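Local coordinates for Lmo1340 protein (Listeria monocytogenes, PDB 4NLM) that is of unknown function but, as a probable surface lipoprotein with a YqgU-like six-bladed beta-propeller domain, probably works on the outside of the bacterial cell, at residues S125-R130 with W165-D170; I96-R101 with F139-E144; P83-K88 with R117-N122; I149-Y154 with Q161-D166. All blocks are in the same frame, centred on the assembly; numbering follows the deposited sequence. Where two conformers were deposited one is given.

Contact 1. Residues S125-R130 with W165-D170; sequences STVASR and WDYTLD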
# COMPACT_ATOMS: atom_id res chain seq x y z
N SER A 125 -10.34 -3.89 20.81
CA SER A 125 -9.89 -5.11 21.49
C SER A 125 -8.82 -5.82 20.70
O SER A 125 -8.73 -5.70 19.48
CB SER A 125 -11.07 -6.05 21.74
OG SER A 125 -11.64 -6.51 20.52
N THR A 126 -7.99 -6.56 21.42
CA THR A 126 -6.93 -7.32 20.79
C THR A 126 -7.49 -8.69 20.35
O THR A 126 -7.91 -9.51 21.17
CB THR A 126 -5.70 -7.45 21.73
OG1 THR A 126 -5.18 -6.14 22.03
CG2 THR A 126 -4.62 -8.32 21.10
N VAL A 127 -7.51 -8.92 19.04
CA VAL A 127 -8.00 -10.17 18.44
C VAL A 127 -6.94 -11.27 18.51
O VAL A 127 -7.25 -12.43 18.72
CB VAL A 127 -8.38 -9.92 16.95
CG1 VAL A 127 -8.77 -11.21 16.26
CG2 VAL A 127 -9.46 -8.86 16.86
N ALA A 128 -5.68 -10.90 18.33
CA ALA A 128 -4.59 -11.86 18.31
C ALA A 128 -3.27 -11.12 18.50
O ALA A 128 -3.18 -9.93 18.22
CB ALA A 128 -4.57 -12.63 17.00
N SER A 129 -2.26 -11.84 18.94
CA SER A 129 -0.97 -11.25 19.15
C SER A 129 0.13 -12.30 19.10
O SER A 129 -0.08 -13.44 19.48
CB SER A 129 -0.98 -10.59 20.54
OG SER A 129 0.18 -9.86 20.81
N ARG A 130 1.32 -11.90 18.65
CA ARG A 130 2.49 -12.76 18.73
C ARG A 130 3.69 -11.89 19.03
O ARG A 130 3.78 -10.75 18.60
CB ARG A 130 2.71 -13.65 17.50
CG ARG A 130 2.99 -12.94 16.19
CD ARG A 130 3.28 -13.95 15.08
NE ARG A 130 4.54 -14.68 15.27
CZ ARG A 130 5.71 -14.26 14.81
NH1 ARG A 130 5.80 -13.11 14.14
NH2 ARG A 130 6.80 -14.98 15.03
N TRP A 165 1.40 -16.04 8.95
CA TRP A 165 0.73 -16.13 10.21
C TRP A 165 -0.76 -16.19 10.05
O TRP A 165 -1.32 -15.21 9.55
CB TRP A 165 1.10 -14.92 11.05
CG TRP A 165 0.53 -14.89 12.45
CD1 TRP A 165 0.35 -15.94 13.30
CD2 TRP A 165 0.13 -13.71 13.19
NE1 TRP A 165 -0.13 -15.50 14.53
CE2 TRP A 165 -0.27 -14.14 14.48
CE3 TRP A 165 0.07 -12.34 12.88
CZ2 TRP A 165 -0.74 -13.25 15.44
CZ3 TRP A 165 -0.38 -11.46 13.86
CH2 TRP A 165 -0.77 -11.92 15.12
N ASP A 166 -1.37 -17.33 10.39
CA ASP A 166 -2.82 -17.41 10.46
C ASP A 166 -3.13 -17.07 11.90
O ASP A 166 -2.95 -17.90 12.80
CB ASP A 166 -3.37 -18.79 10.11
CG ASP A 166 -4.87 -18.80 10.10
OD1 ASP A 166 -5.47 -18.10 10.96
OD2 ASP A 166 -5.45 -19.45 9.22
N TYR A 167 -3.53 -15.83 12.12
CA TYR A 167 -3.67 -15.35 13.49
C TYR A 167 -4.90 -15.89 14.19
O TYR A 167 -4.99 -15.82 15.41
CB TYR A 167 -3.62 -13.82 13.55
CG TYR A 167 -4.73 -13.11 12.82
CD1 TYR A 167 -5.97 -12.97 13.40
CD2 TYR A 167 -4.50 -12.51 11.58
CE1 TYR A 167 -7.00 -12.28 12.73
CE2 TYR A 167 -5.49 -11.81 10.92
CZ TYR A 167 -6.74 -11.71 11.48
OH TYR A 167 -7.72 -11.02 10.80
N THR A 168 -5.84 -16.44 13.43
CA THR A 168 -7.04 -17.04 14.00
C THR A 168 -6.75 -18.45 14.51
O THR A 168 -7.44 -18.93 15.40
CB THR A 168 -8.22 -17.01 13.02
OG1 THR A 168 -8.01 -17.91 11.93
CG2 THR A 168 -8.53 -15.62 12.51
N LEU A 169 -5.73 -19.09 13.94
CA LEU A 169 -5.37 -20.46 14.32
C LEU A 169 -4.04 -20.56 15.04
O LEU A 169 -3.58 -21.67 15.34
CB LEU A 169 -5.36 -21.34 13.07
CG LEU A 169 -6.73 -21.45 12.39
CD1 LEU A 169 -6.62 -22.35 11.17
CD2 LEU A 169 -7.80 -21.96 13.36
N ASP A 170 -3.42 -19.43 15.34
CA ASP A 170 -2.11 -19.40 16.00
C ASP A 170 -1.13 -20.29 15.26
O ASP A 170 -0.36 -21.03 15.89
CB ASP A 170 -2.23 -19.84 17.46
CG ASP A 170 -3.20 -18.99 18.24
OD1 ASP A 170 -3.08 -17.76 18.18
OD2 ASP A 170 -4.07 -19.56 18.93
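Arg130 lays its aliphatic chain over the indole of Trp165, and this is the tight end of the contact. Its CD sits 3.6 Å from the centroid of the five-membered ring of Trp165 and 10° off the ring normal, a CH-pi contact centred on the face. The chain gets there with CG between its own backbone N and carbonyl carbon (chi1 64°), while the bend at chi3 lifts the guanidinium off the face. Arg130 CZ, 5.8 Å from the same centroid, adds at most a weak cation-pi attraction, and the guanidinium plane is turned 61° from the ring. Tyr167 CB covers the opposite face of the indole. In the middle, Ala128 CB fits against Tyr167, 3.8 Å from Tyr167 CB and 3.6 Å from Tyr167 O. Toward solvent the packing thins: the exposed Val127 only grazes the Tyr167 ring, its CG1 standing 4.1 Å from Tyr167 CE1. Val127 and Ala128, on the outermost strand of their blade, form a classic beta bulge opposite Ile118 of strand 114-120; Trp165 lies near the end of strand 159-166 in the next blade. The seam between these blades thus depends here on shape and dispersion rather than on paired charges.

Contact 2. Residues I96-R101 with F139-E144; sequences ISPDYR and FYWNDE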
# COMPACT_ATOMS: atom_id res chain seq x y z
N ILE A 96 -4.38 -1.39 7.75
CA ILE A 96 -5.82 -1.64 7.83
C ILE A 96 -6.13 -2.92 7.05
O ILE A 96 -5.60 -3.12 5.97
CB ILE A 96 -6.59 -0.45 7.25
CG1 ILE A 96 -6.27 0.81 8.06
CG2 ILE A 96 -8.08 -0.70 7.19
CD1 ILE A 96 -6.52 2.10 7.31
N SER A 97 -6.95 -3.80 7.63
CA SER A 97 -7.26 -5.07 6.98
C SER A 97 -8.03 -4.86 5.68
O SER A 97 -8.71 -3.84 5.50
CB SER A 97 -8.08 -5.95 7.92
OG SER A 97 -9.38 -5.44 8.11
N PRO A 98 -7.92 -5.83 4.76
CA PRO A 98 -8.60 -5.69 3.48
C PRO A 98 -10.12 -5.52 3.61
O PRO A 98 -10.72 -4.91 2.73
CB PRO A 98 -8.24 -7.01 2.79
CG PRO A 98 -6.90 -7.38 3.35
CD PRO A 98 -7.03 -6.99 4.78
N ASP A 99 -10.71 -6.02 4.69
CA ASP A 99 -12.15 -5.91 4.90
C ASP A 99 -12.49 -4.73 5.83
O ASP A 99 -13.67 -4.58 6.21
CB ASP A 99 -12.76 -7.25 5.41
CG ASP A 99 -12.21 -7.69 6.77
OD1 ASP A 99 -11.35 -7.02 7.33
OD2 ASP A 99 -12.64 -8.75 7.28
N TYR A 100 -11.50 -3.89 6.16
CA TYR A 100 -11.72 -2.71 6.99
C TYR A 100 -12.28 -3.02 8.38
O TYR A 100 -12.97 -2.22 8.98
CB TYR A 100 -12.61 -1.68 6.25
CG TYR A 100 -12.11 -1.23 4.89
CD1 TYR A 100 -11.18 -0.22 4.76
CD2 TYR A 100 -12.58 -1.84 3.75
CE1 TYR A 100 -10.75 0.19 3.52
CE2 TYR A 100 -12.15 -1.43 2.49
CZ TYR A 100 -11.24 -0.41 2.39
OH TYR A 100 -10.87 -0.01 1.12
N ARG A 101 -11.99 -4.18 8.92
CA ARG A 101 -12.51 -4.58 10.22
C ARG A 101 -11.46 -4.59 11.31
O ARG A 101 -11.79 -4.45 12.47
CB ARG A 101 -13.13 -5.97 10.15
CG ARG A 101 -14.41 -6.03 9.34
CD ARG A 101 -15.04 -7.42 9.29
NE ARG A 101 -16.00 -7.54 8.19
CZ ARG A 101 -16.50 -8.68 7.73
NH1 ARG A 101 -16.14 -9.85 8.25
NH2 ARG A 101 -17.36 -8.66 6.71
N PHE A 139 4.73 -6.42 5.49
CA PHE A 139 3.56 -7.22 5.69
C PHE A 139 2.62 -7.26 4.50
O PHE A 139 2.39 -6.22 3.90
CB PHE A 139 2.76 -6.70 6.89
CG PHE A 139 3.46 -6.77 8.21
CD1 PHE A 139 4.27 -5.72 8.62
CD2 PHE A 139 3.32 -7.85 9.05
CE1 PHE A 139 4.93 -5.75 9.83
CE2 PHE A 139 3.98 -7.88 10.27
CZ PHE A 139 4.79 -6.82 10.67
N TYR A 140 2.01 -8.42 4.22
CA TYR A 140 1.10 -8.64 3.10
C TYR A 140 -0.14 -9.32 3.64
O TYR A 140 -0.10 -10.50 3.99
CB TYR A 140 1.76 -9.50 2.04
CG TYR A 140 2.99 -8.84 1.47
CD1 TYR A 140 2.90 -7.96 0.41
CD2 TYR A 140 4.23 -9.05 2.02
CE1 TYR A 140 4.00 -7.34 -0.12
CE2 TYR A 140 5.35 -8.41 1.51
CZ TYR A 140 5.22 -7.57 0.43
OH TYR A 140 6.30 -6.92 -0.10
N TRP A 141 -1.24 -8.58 3.70
CA TRP A 141 -2.47 -9.12 4.28
C TRP A 141 -3.29 -9.79 3.17
O TRP A 141 -3.58 -9.15 2.18
CB TRP A 141 -3.28 -7.98 4.89
CG TRP A 141 -4.17 -8.37 6.03
CD1 TRP A 141 -4.92 -9.49 6.17
CD2 TRP A 141 -4.36 -7.60 7.23
NE1 TRP A 141 -5.56 -9.46 7.35
CE2 TRP A 141 -5.24 -8.32 8.04
CE3 TRP A 141 -3.87 -6.35 7.68
CZ2 TRP A 141 -5.63 -7.88 9.28
CZ3 TRP A 141 -4.29 -5.91 8.89
CH2 TRP A 141 -5.12 -6.68 9.70
N ASN A 142 -3.69 -11.04 3.34
CA ASN A 142 -4.43 -11.80 2.33
C ASN A 142 -5.84 -11.27 2.18
O ASN A 142 -6.61 -11.29 3.11
CB ASN A 142 -4.37 -13.27 2.75
CG ASN A 142 -4.90 -14.23 1.70
OD1 ASN A 142 -5.90 -13.99 1.04
ND2 ASN A 142 -4.22 -15.34 1.56
N ASP A 143 -6.14 -10.77 0.99
CA ASP A 143 -7.45 -10.19 0.72
C ASP A 143 -8.56 -11.25 0.71
O ASP A 143 -9.68 -10.97 1.12
CB ASP A 143 -7.47 -9.44 -0.62
CG ASP A 143 -6.56 -8.20 -0.64
OD1 ASP A 143 -6.15 -7.71 0.42
OD2 ASP A 143 -6.24 -7.69 -1.74
N GLU A 144 -8.27 -12.45 0.23
CA GLU A 144 -9.29 -13.50 0.14
C GLU A 144 -9.58 -14.20 1.47
O GLU A 144 -10.70 -14.61 1.75
CB GLU A 144 -8.86 -14.54 -0.89
CG GLU A 144 -8.98 -14.03 -2.33
CD GLU A 144 -8.99 -15.13 -3.37
OE1 GLU A 144 -9.24 -16.31 -3.03
OE2 GLU A 144 -8.78 -14.82 -4.56
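The indole of Trp141 carries Ser97 and Pro98 side by side on one face, while Ile149 CD1 lies against the opposite face. Ser97 CA lies 3.6 Å from the centroid of the six-membered ring of Trp141, and Pro98 CD lies 3.5 Å from that of its five-membered ring; both are CH-pi contacts, within 14° of the ring normals. Ser97 CB comes down on the same face at 3.4 Å from Trp141 CZ2, while Ile96 approaches obliquely through its carbonyl carbon. Beyond the two segments, Trp141 NE1 donates to Pro146 O, which helps to fix the rotation of the indole. Farther along, the prolyl ring crosses Asp143, with Pro98 CG only 3.0 Å from Asp143 OD1. The loop is stiffened from within: Ser97 OG, set between its backbone N and carbonyl carbon (chi1 70°), donates to Asp99 OD1 at 2.6 Å and accepts from Arg101 N. Tyr100 N bonds back to Ser97 O and closes a type I beta turn. Here the turn following strand 90-96, the first of its blade, rests on the tryptophan that ends the first strand of the following blade, joining adjacent blades near the centre of a beta propeller.

Contact 3. Residues P83-K88 with R117-N122; sequences PIFNTK and RIIALN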
# COMPACT_ATOMS: atom_id res chain seq x y z
N PRO A 83 -12.08 7.13 19.55
CA PRO A 83 -10.86 6.45 19.95
C PRO A 83 -10.91 4.97 19.65
O PRO A 83 -11.92 4.36 19.92
CB PRO A 83 -10.80 6.67 21.46
CG PRO A 83 -12.22 6.82 21.87
CD PRO A 83 -12.94 7.44 20.71
N ILE A 84 -9.84 4.42 19.10
CA ILE A 84 -9.73 3.01 18.84
C ILE A 84 -8.75 2.32 19.79
O ILE A 84 -9.10 1.40 20.50
CB ILE A 84 -9.30 2.75 17.38
CG1 ILE A 84 -10.30 3.39 16.41
CG2 ILE A 84 -9.22 1.24 17.12
CD1 ILE A 84 -9.77 3.54 15.00
N PHE A 85 -7.51 2.80 19.84
CA PHE A 85 -6.42 2.14 20.58
C PHE A 85 -5.32 3.14 20.84
O PHE A 85 -5.14 4.08 20.06
CB PHE A 85 -5.86 0.95 19.70
CG PHE A 85 -4.79 0.12 20.32
CD1 PHE A 85 -5.13 -1.01 21.04
CD2 PHE A 85 -3.45 0.40 20.12
CE1 PHE A 85 -4.14 -1.82 21.60
CE2 PHE A 85 -2.46 -0.40 20.67
CZ PHE A 85 -2.81 -1.51 21.41
N ASN A 86 -4.59 2.93 21.91
CA ASN A 86 -3.42 3.75 22.16
C ASN A 86 -2.29 2.88 22.74
O ASN A 86 -2.55 1.81 23.31
CB ASN A 86 -3.75 4.95 23.05
CG ASN A 86 -4.13 4.56 24.47
OD1 ASN A 86 -3.26 4.21 25.29
ND2 ASN A 86 -5.39 4.69 24.78
N THR A 87 -1.05 3.35 22.61
CA THR A 87 0.10 2.60 23.08
C THR A 87 1.29 3.48 23.29
O THR A 87 1.45 4.51 22.63
CB THR A 87 0.49 1.48 22.08
OG1 THR A 87 1.57 0.71 22.61
CG2 THR A 87 0.87 2.01 20.73
N LYS A 88 2.16 3.08 24.22
CA LYS A 88 3.44 3.76 24.43
C LYS A 88 4.57 3.08 23.65
O LYS A 88 5.70 3.55 23.66
CB LYS A 88 3.77 3.80 25.91
CG LYS A 88 2.82 4.69 26.67
CD LYS A 88 3.24 4.88 28.11
CE LYS A 88 2.50 6.05 28.75
NZ LYS A 88 2.96 7.36 28.21
N ARG A 117 0.20 -7.26 16.72
CA ARG A 117 -1.15 -7.37 17.24
C ARG A 117 -2.20 -7.11 16.18
O ARG A 117 -2.01 -6.22 15.34
CB ARG A 117 -1.41 -6.34 18.33
CG ARG A 117 -0.60 -6.51 19.59
CD ARG A 117 -0.97 -5.45 20.60
NE ARG A 117 -0.24 -5.61 21.85
CZ ARG A 117 0.94 -5.05 22.11
NH1 ARG A 117 1.53 -5.26 23.28
NH2 ARG A 117 1.52 -4.29 21.19
N ILE A 118 -3.30 -7.86 16.25
CA ILE A 118 -4.46 -7.58 15.43
C ILE A 118 -5.49 -6.95 16.37
O ILE A 118 -5.83 -7.54 17.41
CB ILE A 118 -5.05 -8.85 14.80
CG1 ILE A 118 -3.98 -9.61 14.02
CG2 ILE A 118 -6.26 -8.51 13.93
CD1 ILE A 118 -3.29 -8.84 12.92
N ILE A 119 -5.97 -5.76 16.01
CA ILE A 119 -6.88 -5.00 16.84
C ILE A 119 -8.17 -4.77 16.11
O ILE A 119 -8.17 -4.33 14.96
CB ILE A 119 -6.25 -3.65 17.17
CG1 ILE A 119 -4.96 -3.88 17.98
CG2 ILE A 119 -7.20 -2.74 17.93
CD1 ILE A 119 -3.99 -2.73 18.01
N ALA A 120 -9.29 -5.05 16.78
CA ALA A 120 -10.60 -4.82 16.16
C ALA A 120 -10.94 -3.35 16.11
O ALA A 120 -10.85 -2.65 17.11
CB ALA A 120 -11.70 -5.59 16.89
N LEU A 121 -11.36 -2.89 14.94
CA LEU A 121 -11.72 -1.49 14.80
C LEU A 121 -12.95 -1.08 15.58
O LEU A 121 -13.04 0.06 16.04
CB LEU A 121 -11.92 -1.15 13.32
CG LEU A 121 -10.60 -1.04 12.54
CD1 LEU A 121 -10.84 -1.18 11.06
CD2 LEU A 121 -9.94 0.29 12.90
N ASN A 122 -13.90 -2.00 15.76
CA ASN A 122 -15.14 -1.57 16.40
C ASN A 122 -15.02 -1.26 17.89
O ASN A 122 -15.72 -0.37 18.39
CB ASN A 122 -16.30 -2.52 16.10
CG ASN A 122 -16.06 -3.95 16.56
OD1 ASN A 122 -15.05 -4.28 17.17
ND2 ASN A 122 -17.01 -4.81 16.23
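Arg117 and Phe85 meet beside a charged pair: in one of the two conformers of Arg117, its NH1 forms a salt bridge with Glu89 OE2, while Arg117 CD passes obliquely by the ring at 4.4 Å from Phe85 CZ. The apolar centre of the contact is Ile119 CD1, which stands over the middle of the Phe85 ring, 3.5 Å from its centroid and 4° off the normal, so that all six ring carbons lie nearly equally far from one methyl group. Phe85 reaches this place with CG anti to the backbone N (chi1 -177°), which extends the ring toward strand 114-120. On the other flank Ile84 CD1 touches Leu121 CD2 at 3.9 Å; the CB of Leu121 points away, and its branched end returns to make the contact. Ile84 and Phe85 can both point toward strand 114-120 because together they form a classic beta bulge opposite Phe71. The short strand segments run at 151° and stay 8.2 Å apart at closest approach, a spacing bridged by side chains: the outermost strand of one sheet packs on the third strand of the next, as between successive blades of a beta propeller.

Contact 4. Residues I149-Y154 with Q161-D166; sequences IMFVTY and QIENWD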
# COMPACT_ATOMS: atom_id res chain seq x y z
N ILE A 149 -1.73 -13.32 7.34
CA ILE A 149 -0.82 -12.22 7.07
C ILE A 149 0.53 -12.83 6.82
O ILE A 149 1.12 -13.52 7.69
CB ILE A 149 -0.77 -11.20 8.21
CG1 ILE A 149 -2.16 -10.62 8.47
CG2 ILE A 149 0.18 -10.06 7.87
CD1 ILE A 149 -2.20 -9.69 9.66
N MSE A 150 1.06 -12.59 5.63
CA MSE A 150 2.39 -13.05 5.29
C MSE A 150 3.35 -11.90 5.53
O MSE A 150 3.00 -10.73 5.36
CB MSE A 150 2.37 -13.46 3.82
CG MSE A 150 3.70 -13.73 3.14
SE MSE A 150 3.31 -14.56 1.40
CE MSE A 150 2.55 -13.03 0.39
N PHE A 151 4.58 -12.18 5.93
CA PHE A 151 5.55 -11.14 6.16
C PHE A 151 6.95 -11.59 5.88
O PHE A 151 7.33 -12.76 6.07
CB PHE A 151 5.39 -10.53 7.56
CG PHE A 151 5.43 -11.52 8.67
CD1 PHE A 151 6.63 -11.80 9.27
CD2 PHE A 151 4.28 -12.09 9.16
CE1 PHE A 151 6.72 -12.71 10.31
CE2 PHE A 151 4.36 -12.99 10.21
CZ PHE A 151 5.57 -13.30 10.77
N VAL A 152 7.71 -10.61 5.40
CA VAL A 152 9.11 -10.75 5.09
C VAL A 152 9.89 -10.08 6.21
O VAL A 152 9.70 -8.88 6.46
CB VAL A 152 9.43 -10.10 3.73
CG1 VAL A 152 10.90 -10.31 3.40
CG2 VAL A 152 8.53 -10.68 2.65
N THR A 153 10.77 -10.84 6.86
CA THR A 153 11.64 -10.31 7.90
C THR A 153 13.08 -10.30 7.43
O THR A 153 13.55 -11.23 6.77
CB THR A 153 11.55 -11.12 9.20
OG1 THR A 153 11.70 -12.52 8.91
CG2 THR A 153 10.23 -10.91 9.87
N TYR A 154 13.78 -9.22 7.77
CA TYR A 154 15.16 -9.03 7.37
C TYR A 154 16.09 -8.98 8.58
O TYR A 154 15.72 -8.40 9.60
CB TYR A 154 15.33 -7.69 6.65
CG TYR A 154 14.58 -7.55 5.36
CD1 TYR A 154 13.26 -7.11 5.35
CD2 TYR A 154 15.17 -7.89 4.16
CE1 TYR A 154 12.58 -6.97 4.16
CE2 TYR A 154 14.48 -7.77 2.96
CZ TYR A 154 13.19 -7.30 2.97
OH TYR A 154 12.50 -7.17 1.80
N GLN A 161 13.60 -13.70 5.04
CA GLN A 161 12.82 -14.94 5.11
C GLN A 161 11.37 -14.51 5.08
O GLN A 161 11.06 -13.35 5.33
CB GLN A 161 13.17 -15.74 6.36
CG GLN A 161 12.70 -15.05 7.62
CD GLN A 161 13.23 -15.63 8.91
OE1 GLN A 161 14.09 -16.51 8.87
NE2 GLN A 161 12.72 -15.20 10.02
N ILE A 162 10.51 -15.47 4.77
CA ILE A 162 9.06 -15.22 4.58
C ILE A 162 8.27 -16.22 5.40
O ILE A 162 8.57 -17.42 5.39
CB ILE A 162 8.65 -15.35 3.11
CG1 ILE A 162 9.62 -14.58 2.21
CG2 ILE A 162 7.21 -14.87 2.92
CD1 ILE A 162 9.24 -14.72 0.75
N GLU A 163 7.28 -15.73 6.12
CA GLU A 163 6.41 -16.57 6.93
C GLU A 163 4.98 -16.13 6.75
O GLU A 163 4.70 -15.02 6.34
CB GLU A 163 6.82 -16.42 8.40
CG GLU A 163 8.17 -17.03 8.71
CD GLU A 163 8.78 -16.52 10.01
OE1 GLU A 163 9.30 -17.35 10.78
OE2 GLU A 163 8.75 -15.30 10.27
N ASN A 164 4.07 -17.03 7.04
CA ASN A 164 2.64 -16.78 7.03
C ASN A 164 2.07 -17.04 8.40
O ASN A 164 2.23 -18.12 8.95
CB ASN A 164 1.93 -17.69 6.04
CG ASN A 164 0.43 -17.43 5.97
OD1 ASN A 164 -0.01 -16.28 5.97
ND2 ASN A 164 -0.34 -18.48 5.88
N TRP A 165 1.40 -16.04 8.95
CA TRP A 165 0.73 -16.13 10.21
C TRP A 165 -0.76 -16.19 10.05
O TRP A 165 -1.32 -15.21 9.55
CB TRP A 165 1.10 -14.92 11.05
CG TRP A 165 0.53 -14.89 12.45
CD1 TRP A 165 0.35 -15.94 13.30
CD2 TRP A 165 0.13 -13.71 13.19
NE1 TRP A 165 -0.13 -15.50 14.53
CE2 TRP A 165 -0.27 -14.14 14.48
CE3 TRP A 165 0.07 -12.34 12.88
CZ2 TRP A 165 -0.74 -13.25 15.44
CZ3 TRP A 165 -0.38 -11.46 13.86
CH2 TRP A 165 -0.77 -11.92 15.12
N ASP A 166 -1.37 -17.33 10.39
CA ASP A 166 -2.82 -17.41 10.46
C ASP A 166 -3.13 -17.07 11.90
O ASP A 166 -2.95 -17.90 12.80
CB ASP A 166 -3.37 -18.79 10.11
CG ASP A 166 -4.87 -18.80 10.10
OD1 ASP A 166 -5.47 -18.10 10.96
OD2 ASP A 166 -5.45 -19.45 9.22
O HOH W 1 9.37 -13.62 8.07
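A beta hairpin forms the middle of one propeller blade, its strands 148-155 and 159-166 running antiparallel. Three hydrogen-bonded pairs, Ile149 with Trp165, Phe151 with Glu163 and Thr153 with Gln161, alternate with the non-hydrogen-bonded pairs Met150 with Asn164 and Val152 with Ile162. Each of the first three is joined by two backbone hydrogen bonds; in the pair farthest from the turn, Trp165 N reaches Ile149 O at 2.8 Å, with an N-H...O angle of 173°. Between these rungs lie CA-H...O contacts such as Met150 CA to Glu163 O at 3.2 Å. On the face bearing the non-hydrogen-bonded pairs, selenomethionine 150 and Ile162 lie side by side, with Met150 CG 3.7 Å from Ile162 CG2. On the opposite face, which bears Phe151, Glu163 and Trp165, the Phe151 ring meets Trp165 CB at its edge. Phe151 CG is held between the backbone N and the carbonyl carbon (chi1 54°), which swings the ring toward strand 159-166, where Phe151 CE1 comes 3.3 Å from Glu163 OE2; ring and carboxylate planes stand 72° apart. In one of the two conformers of Thr153, the extended chain of Gln161 brings NE2 to donate to Thr153 OG1 at 3.1 Å. With that conformer a water lies 2.7 Å from Thr153 OG1; it also donates to Phe151 O and, at 2.8 Å, to Glu163 OE2.

Followed from the N terminus, contact 3 comes first: residues 83-88 end one blade and, across 28 intervening residues, mostly strand, meet 117-122 in the next. Contact 2 opens inside that span at 96-101 and closes beyond it at 139-144, so the two cross. Contact 1 starts at 125-130, after contact 3 has closed, crosses contact 2 and ends at 165-170. Contact 4, a short hairpin closure between 149-154 and 161-166, opens within contact 1 and shares Trp165 and Asp166 with it. Contacts 1 and 2 join the same pair of blades, contact 3 joins the preceding pair, and contact 4 builds one blade internally. Ile118, reaching Trp141, Ile149 and Trp165, helps to knit them together.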